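Local coordinates for glucose-inhibited division protein A-related protein, probable oxidoreductase (PDB 2CUL) that binds flavin-adenine dinucleotide in a Rossmann-type fold and is probably an oxidoreductase related to the glucose-inhibited division protein GidA, at residues A[20-25]-A[226-231]; A[39-44]-A[66-71]; A[162-167]-A[175-180]. All blocks are in the same frame, centred on the assembly; numbering follows the deposited sequence.

Contact 1. Residues A[20-25]-A[226-231]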
# COMPACT_ATOMS: atom_id res chain seq x y z
N PHE A 20 7.82 -6.52 -4.88
CA PHE A 20 8.86 -6.69 -5.89
C PHE A 20 10.14 -7.32 -5.34
O PHE A 20 10.61 -8.33 -5.86
CB PHE A 20 9.20 -5.34 -6.53
CG PHE A 20 10.30 -5.42 -7.55
CD1 PHE A 20 10.05 -5.90 -8.83
CD2 PHE A 20 11.59 -5.03 -7.22
CE1 PHE A 20 11.07 -5.99 -9.78
CE2 PHE A 20 12.63 -5.12 -8.16
CZ PHE A 20 12.36 -5.60 -9.43
N TRP A 21 10.71 -6.72 -4.30
CA TRP A 21 11.95 -7.24 -3.73
C TRP A 21 11.78 -8.58 -3.03
O TRP A 21 12.70 -9.41 -3.05
CB TRP A 21 12.58 -6.22 -2.79
CG TRP A 21 13.06 -5.01 -3.51
CD1 TRP A 21 12.38 -3.83 -3.68
CD2 TRP A 21 14.28 -4.88 -4.25
NE1 TRP A 21 13.11 -2.97 -4.47
CE2 TRP A 21 14.28 -3.59 -4.84
CE3 TRP A 21 15.37 -5.72 -4.48
CZ2 TRP A 21 15.33 -3.13 -5.64
CZ3 TRP A 21 16.42 -5.26 -5.27
CH2 TRP A 21 16.39 -3.98 -5.84
N LEU A 22 10.63 -8.81 -2.41
CA LEU A 22 10.40 -10.07 -1.74
C LEU A 22 10.34 -11.17 -2.79
O LEU A 22 10.95 -12.23 -2.63
CB LEU A 22 9.08 -10.05 -0.96
CG LEU A 22 9.07 -9.23 0.33
CD1 LEU A 22 7.67 -9.21 0.91
CD2 LEU A 22 10.06 -9.84 1.33
N ALA A 23 9.62 -10.90 -3.88
CA ALA A 23 9.48 -11.88 -4.96
C ALA A 23 10.81 -12.19 -5.63
O ALA A 23 11.05 -13.32 -6.05
CB ALA A 23 8.47 -11.37 -5.98
N GLN A 24 11.68 -11.18 -5.73
CA GLN A 24 12.99 -11.37 -6.34
C GLN A 24 13.78 -12.41 -5.56
O GLN A 24 14.63 -13.11 -6.11
CB GLN A 24 13.77 -10.05 -6.35
CG GLN A 24 13.21 -8.98 -7.26
CD GLN A 24 13.29 -9.37 -8.72
OE1 GLN A 24 14.37 -9.62 -9.25
NE2 GLN A 24 12.14 -9.41 -9.39
N LYS A 25 13.48 -12.52 -4.27
CA LYS A 25 14.15 -13.47 -3.38
C LYS A 25 13.40 -14.78 -3.19
O LYS A 25 13.76 -15.60 -2.35
CB LYS A 25 14.42 -12.82 -2.02
CG LYS A 25 15.43 -11.68 -2.07
CD LYS A 25 16.81 -12.19 -2.48
CE LYS A 25 17.81 -11.06 -2.62
NZ LYS A 25 17.45 -10.12 -3.72
N HIS A 226 13.91 -6.20 5.65
CA HIS A 226 13.69 -6.59 7.04
C HIS A 226 12.99 -7.94 7.12
O HIS A 226 13.39 -8.82 7.88
CB HIS A 226 12.85 -5.54 7.77
CG HIS A 226 12.39 -5.99 9.12
ND1 HIS A 226 13.25 -6.20 10.17
CD2 HIS A 226 11.16 -6.32 9.58
CE1 HIS A 226 12.58 -6.64 11.22
NE2 HIS A 226 11.30 -6.73 10.88
N LEU A 227 11.93 -8.10 6.34
CA LEU A 227 11.16 -9.34 6.33
C LEU A 227 12.00 -10.53 5.87
O LEU A 227 11.84 -11.65 6.36
CB LEU A 227 9.93 -9.21 5.45
CG LEU A 227 8.87 -8.22 5.95
CD1 LEU A 227 7.75 -8.08 4.93
CD2 LEU A 227 8.32 -8.70 7.29
N LEU A 228 12.90 -10.29 4.92
CA LEU A 228 13.76 -11.35 4.41
C LEU A 228 14.67 -11.83 5.53
O LEU A 228 15.01 -13.02 5.61
CB LEU A 228 14.60 -10.84 3.24
CG LEU A 228 13.81 -10.68 1.93
CD1 LEU A 228 14.66 -9.97 0.89
CD2 LEU A 228 13.38 -12.05 1.44
N HIS A 229 15.06 -10.91 6.40
CA HIS A 229 15.91 -11.23 7.53
C HIS A 229 15.11 -12.02 8.56
O HIS A 229 15.61 -13.00 9.13
CB HIS A 229 16.45 -9.94 8.16
CG HIS A 229 17.31 -10.16 9.36
ND1 HIS A 229 16.84 -10.71 10.52
CD2 HIS A 229 18.62 -9.89 9.57
CE1 HIS A 229 17.82 -10.78 11.41
NE2 HIS A 229 18.91 -10.29 10.85
N GLU A 230 13.87 -11.61 8.79
CA GLU A 230 13.00 -12.26 9.76
C GLU A 230 12.64 -13.69 9.36
O GLU A 230 12.49 -14.56 10.21
CB GLU A 230 11.71 -11.46 9.94
CG GLU A 230 11.93 -10.12 10.62
CD GLU A 230 12.45 -10.27 12.04
OE1 GLU A 230 11.74 -10.86 12.87
OE2 GLU A 230 13.57 -9.79 12.31
N LEU A 231 12.50 -13.92 8.06
CA LEU A 231 12.16 -15.25 7.56
C LEU A 231 13.33 -16.21 7.68
O LEU A 231 13.13 -17.29 8.28
CB LEU A 231 11.71 -15.15 6.09
CG LEU A 231 10.47 -14.28 5.88
CD1 LEU A 231 10.12 -14.24 4.40
CD2 LEU A 231 9.32 -14.84 6.69

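Contact 2. Residues A[39-44]-A[66-71]. With FAD (flavin-adenine dinucleotide), chain B.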
# COMPACT_ATOMS: atom_id res chain seq x y z
N VAL A 39 -3.26 -0.03 -9.89
CA VAL A 39 -1.95 -0.49 -9.43
C VAL A 39 -0.85 0.51 -9.79
O VAL A 39 -0.69 0.86 -10.95
CB VAL A 39 -1.59 -1.86 -10.05
CG1 VAL A 39 -0.15 -2.22 -9.75
CG2 VAL A 39 -2.53 -2.93 -9.52
N MET A 40 -0.11 0.97 -8.78
CA MET A 40 0.98 1.91 -9.02
C MET A 40 0.58 3.16 -9.80
O MET A 40 1.38 3.69 -10.57
CB MET A 40 2.12 1.20 -9.76
CG MET A 40 2.88 0.19 -8.93
SD MET A 40 3.98 1.01 -7.78
CE MET A 40 5.35 1.45 -8.88
N MET A 41 -0.64 3.64 -9.58
CA MET A 41 -1.11 4.84 -10.26
C MET A 41 -0.50 6.08 -9.61
O MET A 41 -0.59 6.26 -8.40
CB MET A 41 -2.63 4.94 -10.17
CG MET A 41 -3.23 6.10 -10.96
SD MET A 41 -2.99 5.93 -12.74
CE MET A 41 -4.22 4.65 -13.10
N PRO A 42 0.14 6.95 -10.41
CA PRO A 42 0.74 8.16 -9.84
C PRO A 42 -0.28 9.28 -9.73
O PRO A 42 -1.42 9.17 -10.21
CB PRO A 42 1.82 8.54 -10.86
CG PRO A 42 1.96 7.33 -11.77
CD PRO A 42 0.57 6.76 -11.81
N PHE A 43 0.13 10.36 -9.09
CA PHE A 43 -0.67 11.57 -9.00
C PHE A 43 -0.00 12.32 -10.15
O PHE A 43 -0.47 12.25 -11.29
CB PHE A 43 -0.45 12.27 -7.66
CG PHE A 43 -1.25 11.68 -6.53
CD1 PHE A 43 -2.57 12.05 -6.32
CD2 PHE A 43 -0.67 10.76 -5.65
CE1 PHE A 43 -3.31 11.53 -5.26
CE2 PHE A 43 -1.40 10.23 -4.58
CZ PHE A 43 -2.72 10.62 -4.39
N LEU A 44 1.11 13.00 -9.88
CA LEU A 44 1.84 13.67 -10.95
C LEU A 44 2.83 12.66 -11.52
O LEU A 44 3.23 11.71 -10.85
CB LEU A 44 2.61 14.88 -10.41
CG LEU A 44 1.82 16.12 -10.01
CD1 LEU A 44 2.79 17.18 -9.52
CD2 LEU A 44 1.01 16.63 -11.19
N ARG A 66 2.57 9.92 -19.55
CA ARG A 66 1.19 9.58 -19.20
C ARG A 66 1.14 8.75 -17.93
O ARG A 66 1.66 7.64 -17.89
CB ARG A 66 0.54 8.80 -20.35
CG ARG A 66 0.40 9.60 -21.64
CD ARG A 66 -0.12 8.71 -22.74
NE ARG A 66 0.76 7.56 -22.95
CZ ARG A 66 0.51 6.54 -23.76
NH1 ARG A 66 -0.62 6.51 -24.46
NH2 ARG A 66 1.38 5.55 -23.86
N VAL A 67 0.50 9.28 -16.89
CA VAL A 67 0.42 8.54 -15.64
C VAL A 67 -0.30 7.20 -15.74
O VAL A 67 0.09 6.24 -15.07
CB VAL A 67 -0.22 9.40 -14.52
CG1 VAL A 67 0.65 10.61 -14.25
CG2 VAL A 67 -1.63 9.81 -14.92
N TRP A 68 -1.32 7.09 -16.59
CA TRP A 68 -2.01 5.81 -16.73
C TRP A 68 -1.06 4.78 -17.33
O TRP A 68 -1.09 3.61 -16.94
CB TRP A 68 -3.26 5.92 -17.60
CG TRP A 68 -3.99 4.59 -17.75
CD1 TRP A 68 -3.64 3.54 -18.56
CD2 TRP A 68 -5.16 4.18 -17.04
NE1 TRP A 68 -4.52 2.50 -18.39
CE2 TRP A 68 -5.46 2.86 -17.46
CE3 TRP A 68 -5.98 4.79 -16.08
CZ2 TRP A 68 -6.56 2.15 -16.96
CZ3 TRP A 68 -7.07 4.08 -15.59
CH2 TRP A 68 -7.34 2.77 -16.03
N ALA A 69 -0.23 5.20 -18.27
CA ALA A 69 0.72 4.30 -18.91
C ALA A 69 1.75 3.82 -17.89
O ALA A 69 2.19 2.66 -17.94
CB ALA A 69 1.42 5.00 -20.07
N PHE A 70 2.13 4.69 -16.96
CA PHE A 70 3.08 4.31 -15.92
C PHE A 70 2.43 3.19 -15.11
O PHE A 70 3.06 2.18 -14.81
CB PHE A 70 3.40 5.50 -15.01
CG PHE A 70 4.36 5.18 -13.90
CD1 PHE A 70 5.73 5.34 -14.08
CD2 PHE A 70 3.90 4.69 -12.68
CE1 PHE A 70 6.63 5.02 -13.07
CE2 PHE A 70 4.80 4.36 -11.66
CZ PHE A 70 6.16 4.53 -11.85
N HIS A 71 1.16 3.39 -14.76
CA HIS A 71 0.42 2.39 -14.01
C HIS A 71 0.43 1.05 -14.75
O HIS A 71 0.69 0.01 -14.17
CB HIS A 71 -1.03 2.85 -13.80
CG HIS A 71 -2.04 1.74 -13.92
ND1 HIS A 71 -2.83 1.56 -15.03
CD2 HIS A 71 -2.34 0.72 -13.07
CE1 HIS A 71 -3.58 0.49 -14.87
NE2 HIS A 71 -3.30 -0.04 -13.70
PA FAD B . -0.65 4.37 -2.91
O1A FAD B . -1.77 5.33 -2.90
O2A FAD B . 0.36 4.44 -3.99
O5B FAD B . -1.23 2.89 -2.90
C5B FAD B . -2.24 2.51 -1.96
C4B FAD B . -2.94 1.30 -2.56
O4B FAD B . -3.71 0.71 -1.51
C3B FAD B . -3.94 1.64 -3.69
O3B FAD B . -3.74 0.83 -4.83
C2B FAD B . -5.27 1.44 -3.04
O2B FAD B . -6.35 1.19 -3.91
C1B FAD B . -4.96 0.31 -2.06
N9A FAD B . -5.90 0.18 -0.95
C8A FAD B . -6.22 1.13 -0.00
N7A FAD B . -7.11 0.68 0.87
C5A FAD B . -7.38 -0.61 0.47
C6A FAD B . -8.25 -1.60 1.00
N6A FAD B . -9.00 -1.43 2.06
N1A FAD B . -8.28 -2.82 0.34
C2A FAD B . -7.50 -3.03 -0.77
N3A FAD B . -6.66 -2.12 -1.32
C4A FAD B . -6.64 -0.93 -0.66
N1 FAD B . 4.31 12.05 -4.24
C2 FAD B . 5.07 12.37 -5.34
O2 FAD B . 6.21 11.99 -5.44
N3 FAD B . 4.48 13.15 -6.35
C4 FAD B . 3.19 13.63 -6.31
O4 FAD B . 2.74 14.32 -7.25
C4X FAD B . 2.42 13.30 -5.18
N5 FAD B . 1.11 13.76 -5.07
C5X FAD B . 0.34 13.45 -3.96
C6 FAD B . -0.97 13.92 -3.88
C7 FAD B . -1.80 13.62 -2.78
C7M FAD B . -3.21 14.16 -2.75
C8 FAD B . -1.26 12.81 -1.72
C8M FAD B . -2.08 12.44 -0.51
C9 FAD B . 0.07 12.33 -1.79
C9A FAD B . 0.90 12.63 -2.90
N10 FAD B . 2.26 12.16 -3.01
C10 FAD B . 3.01 12.50 -4.15
C1' FAD B . 2.91 11.32 -1.93
C2' FAD B . 3.13 9.81 -2.18
O2' FAD B . 4.22 9.64 -3.05
C3' FAD B . 1.89 9.12 -2.78
O3' FAD B . 0.75 9.26 -1.93
C4' FAD B . 2.09 7.61 -2.99
O4' FAD B . 1.06 7.07 -3.81
C5' FAD B . 2.12 6.91 -1.62
O5' FAD B . 2.35 5.50 -1.80
P FAD B . 1.55 4.40 -1.00
O1P FAD B . 2.14 3.12 -1.45
O2P FAD B . 1.59 4.67 0.48
O3P FAD B . 0.05 4.53 -1.47

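Contact 3. Residues A[162-167]-A[175-180]. With FAD (flavin-adenine dinucleotide), chain B.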
# COMPACT_ATOMS: atom_id res chain seq x y z
N GLU A 162 -4.20 13.26 11.34
CA GLU A 162 -4.64 13.80 10.06
C GLU A 162 -3.50 14.36 9.22
O GLU A 162 -2.62 15.05 9.74
CB GLU A 162 -5.69 14.89 10.28
CG GLU A 162 -7.00 14.38 10.85
CD GLU A 162 -8.07 15.46 10.91
OE1 GLU A 162 -8.39 16.04 9.85
OE2 GLU A 162 -8.58 15.73 12.01
N ARG A 163 -3.53 14.05 7.93
CA ARG A 163 -2.52 14.52 6.99
C ARG A 163 -3.23 15.01 5.74
O ARG A 163 -4.42 14.78 5.55
CB ARG A 163 -1.55 13.39 6.63
CG ARG A 163 -0.69 12.90 7.78
CD ARG A 163 0.23 14.00 8.28
NE ARG A 163 1.17 13.53 9.30
CZ ARG A 163 1.98 14.33 9.99
NH1 ARG A 163 1.96 15.64 9.77
NH2 ARG A 163 2.80 13.82 10.90
N GLU A 164 -2.49 15.71 4.88
CA GLU A 164 -3.07 16.22 3.64
C GLU A 164 -2.05 16.24 2.52
O GLU A 164 -0.88 16.55 2.73
CB GLU A 164 -3.62 17.63 3.85
CG GLU A 164 -4.30 18.21 2.61
CD GLU A 164 -4.80 19.63 2.81
OE1 GLU A 164 -3.96 20.55 2.90
OE2 GLU A 164 -6.03 19.83 2.87
N GLY A 165 -2.52 15.91 1.32
CA GLY A 165 -1.66 15.93 0.15
C GLY A 165 -2.36 16.81 -0.87
O GLY A 165 -3.56 17.06 -0.75
N GLU A 166 -1.63 17.28 -1.87
CA GLU A 166 -2.23 18.12 -2.89
C GLU A 166 -1.65 17.89 -4.27
O GLU A 166 -0.47 17.56 -4.42
CB GLU A 166 -2.07 19.60 -2.50
CG GLU A 166 -2.54 20.58 -3.57
CD GLU A 166 -2.45 22.03 -3.12
OE1 GLU A 166 -1.42 22.41 -2.53
OE2 GLU A 166 -3.42 22.78 -3.36
N VAL A 167 -2.49 18.05 -5.28
CA VAL A 167 -2.08 17.90 -6.67
C VAL A 167 -2.31 19.26 -7.33
O VAL A 167 -3.41 19.81 -7.25
CB VAL A 167 -2.93 16.85 -7.42
CG1 VAL A 167 -2.55 16.82 -8.89
CG2 VAL A 167 -2.74 15.49 -6.80
N GLY A 175 -6.81 20.99 -10.06
CA GLY A 175 -6.04 20.69 -8.87
C GLY A 175 -6.97 20.22 -7.77
O GLY A 175 -8.16 20.50 -7.80
N TYR A 176 -6.43 19.48 -6.80
CA TYR A 176 -7.26 19.00 -5.70
C TYR A 176 -6.42 18.62 -4.49
O TYR A 176 -5.19 18.53 -4.58
CB TYR A 176 -8.11 17.81 -6.16
CG TYR A 176 -7.36 16.53 -6.50
CD1 TYR A 176 -7.04 15.60 -5.51
CD2 TYR A 176 -7.01 16.23 -7.82
CE1 TYR A 176 -6.40 14.40 -5.82
CE2 TYR A 176 -6.36 15.03 -8.14
CZ TYR A 176 -6.06 14.12 -7.14
OH TYR A 176 -5.46 12.93 -7.46
N ARG A 177 -7.09 18.44 -3.36
CA ARG A 177 -6.42 18.06 -2.12
C ARG A 177 -7.06 16.79 -1.58
O ARG A 177 -8.24 16.54 -1.81
CB ARG A 177 -6.56 19.17 -1.07
CG ARG A 177 -5.71 20.40 -1.33
CD ARG A 177 -5.99 21.49 -0.30
NE ARG A 177 -7.36 22.01 -0.39
CZ ARG A 177 -8.35 21.69 0.45
NH1 ARG A 177 -8.13 20.85 1.45
NH2 ARG A 177 -9.55 22.21 0.27
N VAL A 178 -6.27 16.00 -0.87
CA VAL A 178 -6.80 14.79 -0.25
C VAL A 178 -6.39 14.76 1.22
O VAL A 178 -5.20 14.72 1.54
CB VAL A 178 -6.27 13.49 -0.91
CG1 VAL A 178 -6.75 12.28 -0.11
CG2 VAL A 178 -6.76 13.38 -2.35
N ARG A 179 -7.37 14.82 2.11
CA ARG A 179 -7.10 14.73 3.53
C ARG A 179 -7.29 13.27 3.88
O ARG A 179 -8.27 12.64 3.46
CB ARG A 179 -8.05 15.62 4.33
CG ARG A 179 -7.77 17.10 4.16
CD ARG A 179 -8.55 17.94 5.15
NE ARG A 179 -8.23 19.36 5.03
CZ ARG A 179 -8.76 20.31 5.79
NH1 ARG A 179 -9.64 20.00 6.74
NH2 ARG A 179 -8.41 21.58 5.61
N TYR A 180 -6.35 12.71 4.62
CA TYR A 180 -6.42 11.30 4.97
C TYR A 180 -5.87 11.06 6.36
O TYR A 180 -5.34 11.97 7.00
CB TYR A 180 -5.63 10.48 3.94
CG TYR A 180 -4.14 10.79 3.93
CD1 TYR A 180 -3.25 10.02 4.69
CD2 TYR A 180 -3.64 11.87 3.21
CE1 TYR A 180 -1.89 10.32 4.72
CE2 TYR A 180 -2.27 12.18 3.24
CZ TYR A 180 -1.41 11.40 4.00
OH TYR A 180 -0.07 11.71 4.04
PA FAD B . -0.65 4.37 -2.91
O1A FAD B . -1.77 5.33 -2.90
O2A FAD B . 0.36 4.44 -3.99
O5B FAD B . -1.23 2.89 -2.90
C5B FAD B . -2.24 2.51 -1.96
C4B FAD B . -2.94 1.30 -2.56
O4B FAD B . -3.71 0.71 -1.51
C3B FAD B . -3.94 1.64 -3.69
O3B FAD B . -3.74 0.83 -4.83
C2B FAD B . -5.27 1.44 -3.04
O2B FAD B . -6.35 1.19 -3.91
C1B FAD B . -4.96 0.31 -2.06
N9A FAD B . -5.90 0.18 -0.95
C8A FAD B . -6.22 1.13 -0.00
N7A FAD B . -7.11 0.68 0.87
C5A FAD B . -7.38 -0.61 0.47
C6A FAD B . -8.25 -1.60 1.00
N6A FAD B . -9.00 -1.43 2.06
N1A FAD B . -8.28 -2.82 0.34
C2A FAD B . -7.50 -3.03 -0.77
N3A FAD B . -6.66 -2.12 -1.32
C4A FAD B . -6.64 -0.93 -0.66
N1 FAD B . 4.31 12.05 -4.24
C2 FAD B . 5.07 12.37 -5.34
O2 FAD B . 6.21 11.99 -5.44
N3 FAD B . 4.48 13.15 -6.35
C4 FAD B . 3.19 13.63 -6.31
O4 FAD B . 2.74 14.32 -7.25
C4X FAD B . 2.42 13.30 -5.18
N5 FAD B . 1.11 13.76 -5.07
C5X FAD B . 0.34 13.45 -3.96
C6 FAD B . -0.97 13.92 -3.88
C7 FAD B . -1.80 13.62 -2.78
C7M FAD B . -3.21 14.16 -2.75
C8 FAD B . -1.26 12.81 -1.72
C8M FAD B . -2.08 12.44 -0.51
C9 FAD B . 0.07 12.33 -1.79
C9A FAD B . 0.90 12.63 -2.90
N10 FAD B . 2.26 12.16 -3.01
C10 FAD B . 3.01 12.50 -4.15
C1' FAD B . 2.91 11.32 -1.93
C2' FAD B . 3.13 9.81 -2.18
O2' FAD B . 4.22 9.64 -3.05
C3' FAD B . 1.89 9.12 -2.78
O3' FAD B . 0.75 9.26 -1.93
C4' FAD B . 2.09 7.61 -2.99
O4' FAD B . 1.06 7.07 -3.81
C5' FAD B . 2.12 6.91 -1.62
O5' FAD B . 2.35 5.50 -1.80
P FAD B . 1.55 4.40 -1.00
O1P FAD B . 2.14 3.12 -1.45
O2P FAD B . 1.59 4.67 0.48
O3P FAD B . 0.05 4.53 -1.47
O HOH W 1 0.88 13.97 3.04

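Contact 1. Residues A[20-25]-A[226-231]
Leu22 and Leu228 face each other across two helical ends, 20-24 and 226-230, whose short axes approach to 10.5 Å and run in roughly the same direction, 38° apart. At that spacing the backbones stay well separated, and the gap is bridged mainly by aliphatic side chains. CD2 is the branch of Leu22 that meets both leucines: it lies 3.9 Å from Leu228 CG and also reaches the CB of Leu227, 4.2 Å from that same CD2. Leu22 and Leu228 slide past one another in opposite directions, whereas Leu22 and Leu227 meet at a slant, CD1 against CD1. Leu228 CG stands anti to its own carbonyl carbon (chi1 -74°), which directs it to segment 20-25, where the two methyls meet Lys25. The aliphatic stem of this lysine crosses Leu228 at about a right angle. Lys25 CG sits 3.5 Å from Leu228 CD1, and Lys25 CB is 3.7 Å from Leu228 CD2. Beyond these carbons the lysine bends at chi2 (-64°) and again at chi4, carrying its ammonium group away from the leucine, so on the solvent side the contact is made by methylenes while the charge is kept off the apolar patch. Leu22 and Leu227 are buried beneath; Ala224 on helix 213-230 extends the surface under Leu22, and Lys116 of strand 116-119 touches Leu227. The side chain of Trp21 lies about 13 Å from the FAD. This is plain helix-to-helix packing in the Rossmann-type domain, joining the helix that follows the first strand to the C-terminal helix.

Contact 2. Residues A[39-44]-A[66-71]
Pro42 lies obliquely against the Phe70 ring and slides past Val67 in the opposite direction, filling the angle between these two helix residues. Its CG comes to 3.4 Å from Phe70 CD2, neither over the face nor at the edge, while its CD lies 3.9 Å from Val67 CB. The edge of the same phenylalanine is met near its plane by a backbone oxygen, Met40 O, 3.4 Å from Phe70 CD2. Further out, the methyl of Met40 slants toward Phe70 CE2. Met41 serves the other flank of the helix. With CG anti to the backbone N (chi1 -175°) and the chain then folded at chi2 and chi3, its CE is brought between Trp68 and His71, 3.5 Å from Trp68 CE3 and 3.7 Å from His71 CB. Its sulfur stands obliquely to the imidazole, 48° off the ring normal. His71 NE2 is hydrogen-bonded to Leu36 O, and ND1 adds a weak bond to Trp68 O. Phe43 turns its side chain from the helix to the flavin: one ring face covers the isoalloxazine, with Phe43 CD2 3.3 Å from FAD C5X. Beside it, Leu44 N gives a weak hydrogen bond of 3.4 Å to FAD O4. Tyr213 OH is bonded to Phe43 N and Leu44 O, steadying this turn of the chain. The loop 39-44, which follows strand 29-33, is thus wedged between the flavin and the start of helix 67-79, with Phe13 and Ala16 of helix 13-24 against Met40 and Leu56 and Ala59 of helix 55-59 against Phe70.

Contact 3. Residues A[162-167]-A[175-180]
Val167 and Tyr176 pack closely where strands 162-167 and 176-180 pair antiparallel, the valine CG2 lying over one face of the tyrosine ring, 4.0 Å from its centroid. A second CH-pi contact closes the other end of this face of the hairpin: Arg163 CB sits 3.7 Å from the centroid of the Tyr180 ring. Both tyrosines have CG between the backbone N and the carbonyl carbon (chi1 68° for Tyr176 and 64° for Tyr180), which lays their rings across the neighbouring strand. Between them comes Gly165, where the absence of a side chain lets the dimethylbenzene end of the flavin approach the backbone, FAD C7M lying 3.4 Å from Gly165 C. Val178 CB also touches that methyl, and Tyr180 CE2 approaches FAD C8M. Tyr180 OH reaches Glu164 O through a water, to which it donates, while Tyr176 OH is bonded to Leu141 N. Paired backbone hydrogen bonds join Arg163 with Tyr180, Gly165 with Val178 and Val167 with Tyr176.

The opposite face, bearing Glu164, Glu166, Arg177 and Arg179, is polar and more open to solvent. There a single oxygen, Glu164 OE2, takes Arg177 NH1 at 2.7 Å and Arg179 NE at 3.1 Å. The two donors come from opposite faces of the carboxylate plane, each with the oxygen near its own guanidinium plane. Glu166 crosses the Arg177 stem at a slant, its OE2 3.9 Å from Arg177 CG. Two positive groups on one carboxylate oxygen would probably stabilise its ionised form, so the hairpin joins a charge-paired outer surface to a largely aromatic and aliphatic inner one that receives the dimethylbenzene end of the flavin.

Overall arrangement
From the N terminus, strand 6-9 leads into helix 13-24, whose end, 20-25, waits some 200 residues for its partner in the C-terminal helix, so contact 1 closes a loop containing both other contacts. After strand 29-33, contact 2 closes a much shorter loop, bringing the start of helix 67-79 back against loop 39-44. Contact 3, later in the chain and in series with contact 2, closes a hairpin at the edge of the four-stranded antiparallel sheet. Contacts 2 and 3 touch through Phe43, which meets Tyr176 and Val167, and both border the flavin; contact 1 lies on the opposite side of the chain's centre from contact 3, about 32 Å between centres.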